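Local coordinates for carboxylic ester hydrolase (Aspergillus niger, PDB 7K4O), which probably hydrolyses the ester bonds of tannins as a secreted serine esterase of the tannase family, with calcium and zinc ions bound to its fold, at residues M482-D487 with T496-T501; I412-D417 with G475-T480; V60-S65 with S159-A164. One frame throughout, in Å; residues are numbered along the deposited sequence.

Overall arrangement
Interactions 1 and 2 are neighbours, with centres about 10 Å apart, whereas interaction 3 lies about 29 and 30 Å from them, centre to centre. Along the chain 60-65 with 159-164 closes first, then 412-417 with 475-480, then 482-487 with 496-501. Strands 50-66 and 410-416 belong to one large mixed sheet, so interactions 2 and 3 cover distant parts of the same sheet. Strand 476-477 pairs with strand 498-502, and that small sheet carries the glycan on Asn499, which both contacts touch. In this alpha/beta-hydrolase-type esterase, interaction 3 packs a helix on the central sheet, interaction 2 packs the segment with strand 476-477 on it, and interaction 1 joins helix 481-491 to the small sheet.

Interaction 1 of 3, residues M482-D487 with T496-T501; sequences MAVMID and TTLNAT. With NAG (2-acetamido-2-deoxy-beta-D-glucopyranose), chain B; FWN (2-[2-(2-ethoxyethoxy)ethoxy]ethanol), chain S.
Val484, on helix 481-491, sets one methyl against each of two successive residues of strand 498-502. CG1 lies anti to the backbone N (chi1 168°) and meets Leu498 CD1 at 3.9 Å, while CG2, beside that nitrogen, rests 4.0 Å from Asn499 CB. In both pairs the side chains cross at a slant, methyl against methyl for Leu498 and methyl against the CB methylene for Asn499. Leu498 does not aim its first bond at the helix; only the end of its chain swings in, and Ile412 of the central sheet packs against both Val484 and Leu498.

Asn499 gives the valine its CB and takes its amide away to the sugar. ND2 is bonded covalently to C1 of the N-acetylglucosamine at 1.4 Å and also hydrogen-bonds Thr480, while OD1 is gripped by Gln513 and Asn511, so the amide is held at both ends. Farther along the strand, Thr501 OG1 hydrogen-bonds the sugar's O6 at 2.8 Å.

Across the two segments the contact is wholly apolar, without a hydrogen bond; polar chemistry lies with the Asn499 amide and Thr501, facing the sugar, which is consistent with a defined direction for the first sugar.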
loop_
_atom_site.group_PDB
_atom_site.type_symbol
_atom_site.label_atom_id
_atom_site.label_comp_id
_atom_site.label_asym_id
_atom_site.label_seq_id
_atom_site.Cartn_x
_atom_site.Cartn_y
_atom_site.Cartn_z
ATOM N N MET A 482 9.537 -11.732 -0.048
ATOM C CA MET A 482 9.196 -12.942 0.737
ATOM C C MET A 482 10.489 -13.705 1.074
ATOM O O MET A 482 10.724 -14.073 2.255
ATOM C CB MET A 482 8.226 -13.829 -0.016
ATOM C CG MET A 482 7.738 -14.980 0.791
ATOM S SD MET A 482 6.748 -14.452 2.264
ATOM C CE MET A 482 6.187 -16.106 2.695
ATOM N N ALA A 483 11.386 -13.834 0.098
ATOM C CA ALA A 483 12.675 -14.511 0.371
ATOM C C ALA A 483 13.467 -13.718 1.418
ATOM O O ALA A 483 14.079 -14.346 2.313
ATOM C CB ALA A 483 13.485 -14.699 -0.918
ATOM N N VAL A 484 13.489 -12.385 1.329
ATOM C CA VAL A 484 14.271 -11.558 2.280
ATOM C C VAL A 484 13.680 -11.705 3.681
ATOM O O VAL A 484 14.442 -11.798 4.682
ATOM C CB VAL A 484 14.355 -10.100 1.785
ATOM C CG1 VAL A 484 14.887 -9.156 2.856
ATOM C CG2 VAL A 484 15.190 -10.043 0.518
ATOM N N MET A 485 12.344 -11.646 3.780
ATOM C CA MET A 485 11.648 -11.758 5.094
ATOM C C MET A 485 11.895 -13.148 5.685
ATOM O O MET A 485 12.187 -13.234 6.878
ATOM C CB MET A 485 10.155 -11.456 4.936
ATOM C CG MET A 485 9.437 -11.492 6.245
ATOM S SD MET A 485 10.041 -10.403 7.531
ATOM C CE MET A 485 9.160 -8.893 7.078
ATOM N N ILE A 486 11.771 -14.192 4.890
ATOM C CA ILE A 486 12.080 -15.557 5.390
ATOM C C ILE A 486 13.510 -15.582 5.920
ATOM O O ILE A 486 13.747 -16.170 7.004
ATOM C CB ILE A 486 11.854 -16.594 4.293
ATOM C CG1 ILE A 486 10.363 -16.806 4.040
ATOM C CG2 ILE A 486 12.543 -17.901 4.667
ATOM C CD1 ILE A 486 10.077 -17.469 2.750
ATOM N N ASP A 487 14.444 -15.060 5.153
ATOM C CA ASP A 487 15.858 -15.078 5.596
ATOM C C ASP A 487 16.034 -14.331 6.927
ATOM O O ASP A 487 16.812 -14.764 7.804
ATOM C CB ASP A 487 16.704 -14.468 4.507
ATOM C CG ASP A 487 17.978 -15.239 4.206
ATOM O OD1 ASP A 487 18.143 -16.364 4.718
ATOM O OD2 ASP A 487 18.796 -14.658 3.468
ATOM N N THR A 496 20.110 -5.288 5.808
ATOM C CA THR A 496 20.748 -3.958 5.889
ATOM C C THR A 496 20.249 -3.055 4.764
ATOM O O THR A 496 19.783 -1.908 5.038
ATOM C CB THR A 496 22.266 -4.149 5.867
ATOM O OG1 THR A 496 22.572 -5.093 6.895
ATOM C CG2 THR A 496 22.996 -2.868 6.133
ATOM N N THR A 497 20.387 -3.490 3.532
ATOM C CA THR A 497 19.705 -2.886 2.375
ATOM C C THR A 497 18.620 -3.864 1.933
ATOM O O THR A 497 18.737 -5.084 2.199
ATOM C CB THR A 497 20.674 -2.554 1.236
ATOM O OG1 THR A 497 21.355 -3.770 0.889
ATOM C CG2 THR A 497 21.624 -1.459 1.647
ATOM N N LEU A 498 17.587 -3.383 1.252
ATOM C CA LEU A 498 16.553 -4.280 0.717
ATOM C C LEU A 498 16.893 -4.662 -0.727
ATOM O O LEU A 498 17.187 -3.768 -1.542
ATOM C CB LEU A 498 15.178 -3.616 0.792
ATOM C CG LEU A 498 14.009 -4.496 0.336
ATOM C CD1 LEU A 498 13.929 -5.729 1.217
ATOM C CD2 LEU A 498 12.695 -3.701 0.420
ATOM N N ASN A 499 16.889 -5.963 -0.990
ATOM C CA ASN A 499 17.191 -6.492 -2.328
ATOM C C ASN A 499 16.219 -5.905 -3.338
ATOM O O ASN A 499 14.995 -5.845 -3.057
ATOM C CB ASN A 499 17.097 -8.011 -2.297
ATOM C CG ASN A 499 17.923 -8.676 -3.365
ATOM O OD1 ASN A 499 19.052 -8.225 -3.658
ATOM N ND2 ASN A 499 17.348 -9.727 -3.923
ATOM N N ALA A 500 16.681 -5.567 -4.540
ATOM C CA ALA A 500 15.806 -5.058 -5.601
ATOM C C ALA A 500 16.298 -5.452 -6.990
ATOM O O ALA A 500 17.475 -5.858 -7.141
ATOM C CB ALA A 500 15.664 -3.571 -5.475
ATOM N N THR A 501 15.405 -5.358 -7.946
ATOM C CA THR A 501 15.655 -5.811 -9.334
ATOM C C THR A 501 15.090 -4.805 -10.305
ATOM O O THR A 501 13.999 -4.270 -10.067
ATOM C CB THR A 501 15.076 -7.201 -9.578
ATOM O OG1 THR A 501 15.547 -8.059 -8.544
ATOM C CG2 THR A 501 15.471 -7.723 -10.940
HETATM C C1 NAG B . 18.059 -10.476 -4.935
HETATM C C2 NAG B . 17.837 -11.945 -4.734
HETATM C C3 NAG B . 18.640 -12.723 -5.787
HETATM C C4 NAG B . 18.264 -12.236 -7.185
HETATM C C5 NAG B . 18.487 -10.730 -7.235
HETATM C C6 NAG B . 18.090 -10.103 -8.574
HETATM C C7 NAG B . 17.354 -12.749 -2.533
HETATM C C8 NAG B . 17.681 -13.124 -1.162
HETATM N N2 NAG B . 18.251 -12.304 -3.421
HETATM O O3 NAG B . 18.309 -14.116 -5.679
HETATM O O4 NAG B . 19.179 -12.902 -8.100
HETATM O O5 NAG B . 17.673 -10.122 -6.228
HETATM O O6 NAG B . 18.258 -8.718 -8.534
HETATM O O7 NAG B . 16.207 -12.912 -2.810
HETATM O O4 FWN S . 13.668 -20.227 0.961
HETATM C C5 FWN S . 13.792 -18.860 0.758
HETATM C C6 FWN S . 14.650 -18.133 1.729
HETATM O O7 FWN S . 15.519 -17.163 1.325
HETATM C C8 FWN S . 16.781 -17.533 0.925
HETATM C C9 FWN S . 17.483 -16.627 -0.018
HETATM O O10 FWN S . 17.375 -16.888 -1.376
HETATM C C11 FWN S . 18.451 -16.619 -2.203
HETATM C C12 FWN S . 18.234 -16.777 -3.656
HETATM O O13 FWN S . 17.764 -18.014 -4.057
HETATM C C14 FWN S . 17.315 -18.154 -5.359
HETATM C C1 FWN S . 16.593 -19.393 -5.779
#

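Interaction 2 of 3, residues I412-D417 with G475-T480; sequences IHFHGD and GPFPQT. With MAN (alpha-D-mannopyranose), chain C; NAG (2-acetamido-2-deoxy-beta-D-glucopyranose), chain B.
Gln479 OE1 accepts a hydrogen bond from O4 of a mannose of the glycan at 2.7 Å. The side chain runs out straight to get there, with CG anti to the backbone N (chi1 -174°) and the chain extended beyond it, and its NE2 turns to the carbonyl of Ser47. The mannose is held further by Gly509 and Ser52, so this amide is one of several groups that pin the sugar to the protein. Next along the chain, Thr480 sets CB 3.5 Å from O7 of the N-acetylglucosamine on Asn499.

Toward strand 410-416 the contact is apolar, made by Pro478 and Phe477. Pro478 points the CG corner of its ring at one face of Phe414: CG sits 4.1 Å from the centroid of the Phe414 ring, 23° off the normal, a CH-pi contact displaced toward the rim. The closest pair is Pro478 CG with Phe414 CD2, at 3.8 Å. Phe414 holds CG between its backbone N and carbonyl carbon (chi1 65°), which lifts the ring off strand 410-416 to meet the proline. Phe477 comes in more distantly and at a slant, its CZ 4.4 Å from Phe414 CE2. Its own ring carries Pro478 CD over one face, so the proline lies against both aromatic rings. Asn481 at the start of helix 481-491 also touches Phe414, and Leu498 of the neighbouring strand touches Pro478.

No hydrogen bond crosses between the two segments. Strand 410-416 is an inner strand of the mixed central sheet, running parallel to 205-209 and 455-460, and a face of it is covered here by the segment leading into a helix. Such a largely parallel sheet with helices laid over it is typical of the alpha/beta-hydrolase fold.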
loop_
_atom_site.group_PDB
_atom_site.type_symbol
_atom_site.label_atom_id
_atom_site.label_comp_id
_atom_site.label_asym_id
_atom_site.label_seq_id
_atom_site.Cartn_x
_atom_site.Cartn_y
_atom_site.Cartn_z
ATOM N N ILE A 412 9.043 -5.327 7.018
ATOM C CA ILE A 412 9.677 -4.678 5.833
ATOM C C ILE A 412 8.585 -3.812 5.200
ATOM O O ILE A 412 7.553 -4.343 4.787
ATOM C CB ILE A 412 10.241 -5.699 4.820
ATOM C CG1 ILE A 412 11.414 -6.461 5.411
ATOM C CG2 ILE A 412 10.585 -4.996 3.524
ATOM C CD1 ILE A 412 11.866 -7.617 4.570
ATOM N N HIS A 413 8.807 -2.516 5.210
ATOM C CA HIS A 413 7.876 -1.507 4.673
ATOM C C HIS A 413 8.582 -0.801 3.511
ATOM O O HIS A 413 9.712 -0.324 3.696
ATOM C CB HIS A 413 7.530 -0.584 5.827
ATOM C CG HIS A 413 6.590 0.541 5.571
ATOM N ND1 HIS A 413 6.228 1.382 6.593
ATOM C CD2 HIS A 413 5.985 0.998 4.455
ATOM C CE1 HIS A 413 5.409 2.318 6.105
ATOM N NE2 HIS A 413 5.237 2.120 4.812
ATOM N N PHE A 414 7.920 -0.698 2.384
ATOM C CA PHE A 414 8.520 -0.002 1.214
ATOM C C PHE A 414 7.505 0.930 0.579
ATOM O O PHE A 414 6.294 0.767 0.728
ATOM C CB PHE A 414 9.090 -0.992 0.197
ATOM C CG PHE A 414 8.078 -1.868 -0.466
ATOM C CD1 PHE A 414 7.631 -3.025 0.167
ATOM C CD2 PHE A 414 7.593 -1.558 -1.728
ATOM C CE1 PHE A 414 6.644 -3.789 -0.422
ATOM C CE2 PHE A 414 6.628 -2.340 -2.315
ATOM C CZ PHE A 414 6.180 -3.475 -1.671
ATOM N N HIS A 415 8.010 1.910 -0.172
ATOM C CA HIS A 415 7.156 2.926 -0.807
ATOM C C HIS A 415 7.868 3.520 -2.033
ATOM O O HIS A 415 9.029 3.937 -1.882
ATOM C CB HIS A 415 6.787 3.983 0.241
ATOM C CG HIS A 415 5.563 4.751 -0.085
ATOM N ND1 HIS A 415 4.620 5.054 0.895
ATOM C CD2 HIS A 415 5.112 5.313 -1.247
ATOM C CE1 HIS A 415 3.641 5.744 0.336
ATOM N NE2 HIS A 415 3.895 5.915 -0.977
ATOM N N GLY A 416 7.203 3.609 -3.164
ATOM C CA GLY A 416 7.798 4.245 -4.350
ATOM C C GLY A 416 8.053 5.725 -4.159
ATOM O O GLY A 416 7.183 6.436 -3.648
ATOM N N ASP A 417 9.206 6.225 -4.609
ATOM C CA ASP A 417 9.574 7.660 -4.512
ATOM C C ASP A 417 8.659 8.493 -5.413
ATOM O O ASP A 417 8.520 9.689 -5.091
ATOM C CB ASP A 417 11.050 7.877 -4.925
ATOM C CG ASP A 417 11.957 7.879 -3.720
ATOM O OD1 ASP A 417 11.912 8.871 -2.992
ATOM O OD2 ASP A 417 12.727 6.893 -3.542
ATOM N N GLY A 475 14.555 2.225 -13.051
ATOM C CA GLY A 475 14.434 2.184 -11.581
ATOM C C GLY A 475 14.273 0.731 -11.137
ATOM O O GLY A 475 13.757 -0.095 -11.882
ATOM N N PRO A 476 14.685 0.437 -9.905
ATOM C CA PRO A 476 14.606 -0.912 -9.357
ATOM C C PRO A 476 13.249 -1.151 -8.694
ATOM O O PRO A 476 12.450 -0.233 -8.563
ATOM C CB PRO A 476 15.691 -0.883 -8.289
ATOM C CG PRO A 476 15.590 0.513 -7.742
ATOM C CD PRO A 476 15.271 1.372 -8.947
ATOM N N PHE A 477 12.992 -2.395 -8.295
ATOM C CA PHE A 477 11.733 -2.719 -7.593
ATOM C C PHE A 477 12.016 -3.909 -6.706
ATOM O O PHE A 477 12.711 -4.825 -7.143
ATOM C CB PHE A 477 10.613 -3.016 -8.577
ATOM C CG PHE A 477 9.251 -2.916 -7.947
ATOM C CD1 PHE A 477 8.643 -1.682 -7.747
ATOM C CD2 PHE A 477 8.613 -4.062 -7.519
ATOM C CE1 PHE A 477 7.416 -1.613 -7.092
ATOM C CE2 PHE A 477 7.385 -3.989 -6.884
ATOM C CZ PHE A 477 6.797 -2.764 -6.667
ATOM N N PRO A 478 11.495 -3.934 -5.455
ATOM C CA PRO A 478 11.778 -5.063 -4.554
ATOM C C PRO A 478 10.876 -6.239 -4.899
ATOM O O PRO A 478 9.740 -6.331 -4.467
ATOM C CB PRO A 478 11.558 -4.457 -3.170
ATOM C CG PRO A 478 10.432 -3.433 -3.414
ATOM C CD PRO A 478 10.719 -2.860 -4.805
ATOM N N GLN A 479 11.388 -7.159 -5.709
ATOM C CA GLN A 479 10.634 -8.310 -6.223
ATOM C C GLN A 479 10.839 -9.543 -5.336
ATOM O O GLN A 479 10.171 -10.545 -5.546
ATOM C CB GLN A 479 11.071 -8.589 -7.665
ATOM C CG GLN A 479 10.257 -9.679 -8.361
ATOM C CD GLN A 479 10.701 -9.861 -9.821
ATOM O OE1 GLN A 479 11.909 -9.971 -10.082
ATOM N NE2 GLN A 479 9.744 -9.991 -10.730
ATOM N N THR A 480 11.681 -9.468 -4.335
ATOM C CA THR A 480 12.119 -10.669 -3.585
ATOM C C THR A 480 11.832 -10.498 -2.087
ATOM O O THR A 480 12.586 -10.976 -1.244
ATOM C CB THR A 480 13.598 -10.949 -3.925
ATOM O OG1 THR A 480 14.410 -9.807 -3.626
ATOM C CG2 THR A 480 13.743 -11.444 -5.357
HETATM C C1 MAN C . 15.006 -14.402 -13.156
HETATM C C2 MAN C . 13.636 -14.460 -12.418
HETATM C C3 MAN C . 12.982 -13.092 -12.588
HETATM C C4 MAN C . 13.812 -11.972 -11.965
HETATM C C5 MAN C . 15.247 -12.049 -12.520
HETATM C C6 MAN C . 16.260 -11.252 -11.761
HETATM O O2 MAN C . 13.829 -14.716 -11.021
HETATM O O3 MAN C . 11.686 -13.272 -12.029
HETATM O O4 MAN C . 13.236 -10.709 -12.308
HETATM O O5 MAN C . 15.784 -13.391 -12.507
HETATM O O6 MAN C . 17.605 -11.257 -12.474
HETATM C C1 NAG B . 18.059 -10.476 -4.935
HETATM C C2 NAG B . 17.837 -11.945 -4.734
HETATM C C3 NAG B . 18.640 -12.723 -5.787
HETATM C C4 NAG B . 18.264 -12.236 -7.185
HETATM C C5 NAG B . 18.487 -10.730 -7.235
HETATM C C6 NAG B . 18.090 -10.103 -8.574
HETATM C C7 NAG B . 17.354 -12.749 -2.533
HETATM C C8 NAG B . 17.681 -13.124 -1.162
HETATM N N2 NAG B . 18.251 -12.304 -3.421
HETATM O O3 NAG B . 18.309 -14.116 -5.679
HETATM O O4 NAG B . 19.179 -12.902 -8.100
HETATM O O5 NAG B . 17.673 -10.122 -6.228
HETATM O O6 NAG B . 18.258 -8.718 -8.534
HETATM O O7 NAG B . 16.207 -12.912 -2.810
#

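Interaction 3 of 3, residues V60-S65 with S159-A164. With NAG (2-acetamido-2-deoxy-beta-D-glucopyranose), chain D.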
loop_
_atom_site.group_PDB
_atom_site.type_symbol
_atom_site.label_atom_id
_atom_site.label_comp_id
_atom_site.label_asym_id
_atom_site.label_seq_id
_atom_site.Cartn_x
_atom_site.Cartn_y
_atom_site.Cartn_z
ATOM N N VAL A 60 -8.305 -24.521 -2.291
ATOM C CA VAL A 60 -9.354 -24.835 -1.295
ATOM C C VAL A 60 -10.256 -23.600 -1.141
ATOM O O VAL A 60 -9.730 -22.494 -0.970
ATOM C CB VAL A 60 -8.757 -25.178 0.079
ATOM C CG1 VAL A 60 -9.836 -25.419 1.107
ATOM C CG2 VAL A 60 -7.845 -26.403 -0.048
ATOM N N THR A 61 -11.554 -23.803 -1.154
ATOM C CA THR A 61 -12.472 -22.748 -0.641
ATOM C C THR A 61 -13.425 -23.338 0.368
ATOM O O THR A 61 -13.753 -24.527 0.343
ATOM C CB THR A 61 -13.253 -21.950 -1.700
ATOM O OG1 THR A 61 -14.367 -22.728 -2.159
ATOM C CG2 THR A 61 -12.381 -21.447 -2.813
ATOM N N PHE A 62 -13.935 -22.496 1.257
ATOM C CA PHE A 62 -15.023 -22.849 2.164
ATOM C C PHE A 62 -15.598 -21.568 2.782
ATOM O O PHE A 62 -15.017 -20.491 2.615
ATOM C CB PHE A 62 -14.593 -23.815 3.259
ATOM C CG PHE A 62 -13.458 -23.330 4.117
ATOM C CD1 PHE A 62 -12.154 -23.570 3.726
ATOM C CD2 PHE A 62 -13.684 -22.616 5.273
ATOM C CE1 PHE A 62 -11.094 -23.106 4.491
ATOM C CE2 PHE A 62 -12.626 -22.196 6.079
ATOM C CZ PHE A 62 -11.335 -22.399 5.658
ATOM N N ALA A 63 -16.762 -21.734 3.391
ATOM C CA ALA A 63 -17.550 -20.624 3.951
ATOM C C ALA A 63 -17.611 -20.751 5.461
ATOM O O ALA A 63 -17.600 -21.850 6.041
ATOM C CB ALA A 63 -18.951 -20.634 3.360
ATOM N N TYR A 64 -17.760 -19.603 6.118
ATOM C CA TYR A 64 -18.118 -19.546 7.542
ATOM C C TYR A 64 -19.096 -18.385 7.756
ATOM O O TYR A 64 -19.300 -17.586 6.856
ATOM C CB TYR A 64 -16.891 -19.462 8.438
ATOM C CG TYR A 64 -16.107 -18.178 8.407
ATOM C CD1 TYR A 64 -16.425 -17.121 9.245
ATOM C CD2 TYR A 64 -15.015 -18.024 7.589
ATOM C CE1 TYR A 64 -15.657 -15.968 9.274
ATOM C CE2 TYR A 64 -14.248 -16.874 7.579
ATOM C CZ TYR A 64 -14.553 -15.836 8.432
ATOM O OH TYR A 64 -13.775 -14.712 8.443
ATOM N N SER A 65 -19.660 -18.322 8.948
ATOM C CA SER A 65 -20.603 -17.241 9.284
ATOM C C SER A 65 -20.405 -16.778 10.721
ATOM O O SER A 65 -19.897 -17.537 11.555
ATOM C CB SER A 65 -22.007 -17.665 9.030
ATOM O OG SER A 65 -22.371 -18.777 9.812
ATOM N N SER A 159 -6.379 -15.346 9.417
ATOM C CA SER A 159 -5.136 -15.900 10.006
ATOM C C SER A 159 -5.481 -16.993 11.002
ATOM O O SER A 159 -4.815 -18.079 10.979
ATOM C CB SER A 159 -4.306 -14.826 10.629
ATOM O OG SER A 159 -3.806 -13.961 9.637
ATOM N N LEU A 160 -6.438 -16.775 11.903
ATOM C CA LEU A 160 -6.734 -17.800 12.935
ATOM C C LEU A 160 -7.181 -19.087 12.252
ATOM O O LEU A 160 -6.696 -20.163 12.611
ATOM C CB LEU A 160 -7.796 -17.286 13.886
ATOM C CG LEU A 160 -7.315 -16.214 14.849
ATOM C CD1 LEU A 160 -8.494 -15.539 15.552
ATOM C CD2 LEU A 160 -6.393 -16.829 15.883
ATOM N N ILE A 161 -8.116 -18.999 11.312
ATOM C CA ILE A 161 -8.673 -20.212 10.649
ATOM C C ILE A 161 -7.607 -20.870 9.755
ATOM O O ILE A 161 -7.446 -22.123 9.821
ATOM C CB ILE A 161 -9.935 -19.876 9.857
ATOM C CG1 ILE A 161 -11.035 -19.447 10.794
ATOM C CG2 ILE A 161 -10.324 -21.050 8.989
ATOM C CD1 ILE A 161 -12.189 -18.755 10.075
ATOM N N GLY A 162 -6.927 -20.090 8.943
ATOM C CA GLY A 162 -5.946 -20.598 7.971
ATOM C C GLY A 162 -4.764 -21.262 8.643
ATOM O O GLY A 162 -4.333 -22.338 8.221
ATOM N N LYS A 163 -4.259 -20.658 9.712
ATOM C CA LYS A 163 -3.115 -21.249 10.446
ATOM C C LYS A 163 -3.551 -22.579 11.072
ATOM O O LYS A 163 -2.763 -23.516 11.029
ATOM C CB LYS A 163 -2.529 -20.281 11.461
ATOM C CG LYS A 163 -1.834 -19.099 10.803
ATOM C CD LYS A 163 -1.550 -17.935 11.747
ATOM C CE LYS A 163 -0.655 -18.298 12.897
ATOM N NZ LYS A 163 -0.507 -17.163 13.850
ATOM N N ALA A 164 -4.733 -22.673 11.632
ATOM C CA ALA A 164 -5.197 -23.912 12.260
ATOM C C ALA A 164 -5.357 -24.996 11.174
ATOM O O ALA A 164 -4.949 -26.143 11.418
ATOM C CB ALA A 164 -6.467 -23.721 13.029
HETATM C C1 NAG D . -10.502 -22.150 -6.806
HETATM C C2 NAG D . -10.548 -21.582 -8.219
HETATM C C3 NAG D . -11.765 -20.655 -8.296
HETATM C C4 NAG D . -12.978 -21.357 -7.890
HETATM C C5 NAG D . -12.817 -21.994 -6.509
HETATM C C6 NAG D . -13.973 -22.804 -6.030
HETATM C C7 NAG D . -8.354 -21.460 -9.288
HETATM C C8 NAG D . -7.245 -20.594 -9.601
HETATM N N2 NAG D . -9.363 -20.863 -8.562
HETATM O O3 NAG D . -11.837 -20.152 -9.618
HETATM O O4 NAG D . -14.000 -20.373 -7.736
HETATM O O5 NAG D . -11.666 -22.838 -6.514
HETATM O O6 NAG D . -14.443 -23.785 -6.961
HETATM O O7 NAG D . -8.397 -22.640 -9.593
#
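Ile161 has the most surface buried of any residue in this contact, and it reaches two aromatic rings of strand 50-66 with different branches. Its CD1 stands over one face of Tyr64, 4.0 Å from the ring centroid and 21° off the normal, a CH-pi contact shifted toward the rim; CE2 is the nearest ring atom, 3.7 Å from that methyl. CG2 turns to Phe62 instead and meets the ring at its edge, near the plane, with CZ 3.7 Å away. The division follows from the isoleucine's torsion: CG1 lies beside the backbone N (chi1 -66°), CG2 beside the carbonyl carbon, and the two branches diverge toward separate rings.

Phe62 and Tyr64 are two residues apart on the strand and both point toward helix 144-169. One is met edge-on and the other over a face. Val60 CG1 also lies in the plane of the Phe62 ring, at its edge. Strand 28-47 adds further packing, with Val35 against Phe62 and Ile28 and Ile30 against Tyr64, while Phe24 touches Ile161.

The tyrosine's polar end is provided for on the helix itself, where its OH hydrogen-bonds Glu157. No hydrogen bond joins the two segments; the helix packs here on an outer part of the sheet through apolar surfaces, by dispersion and CH-pi attraction, with a polar link from Tyr64 to Glu157 beside them.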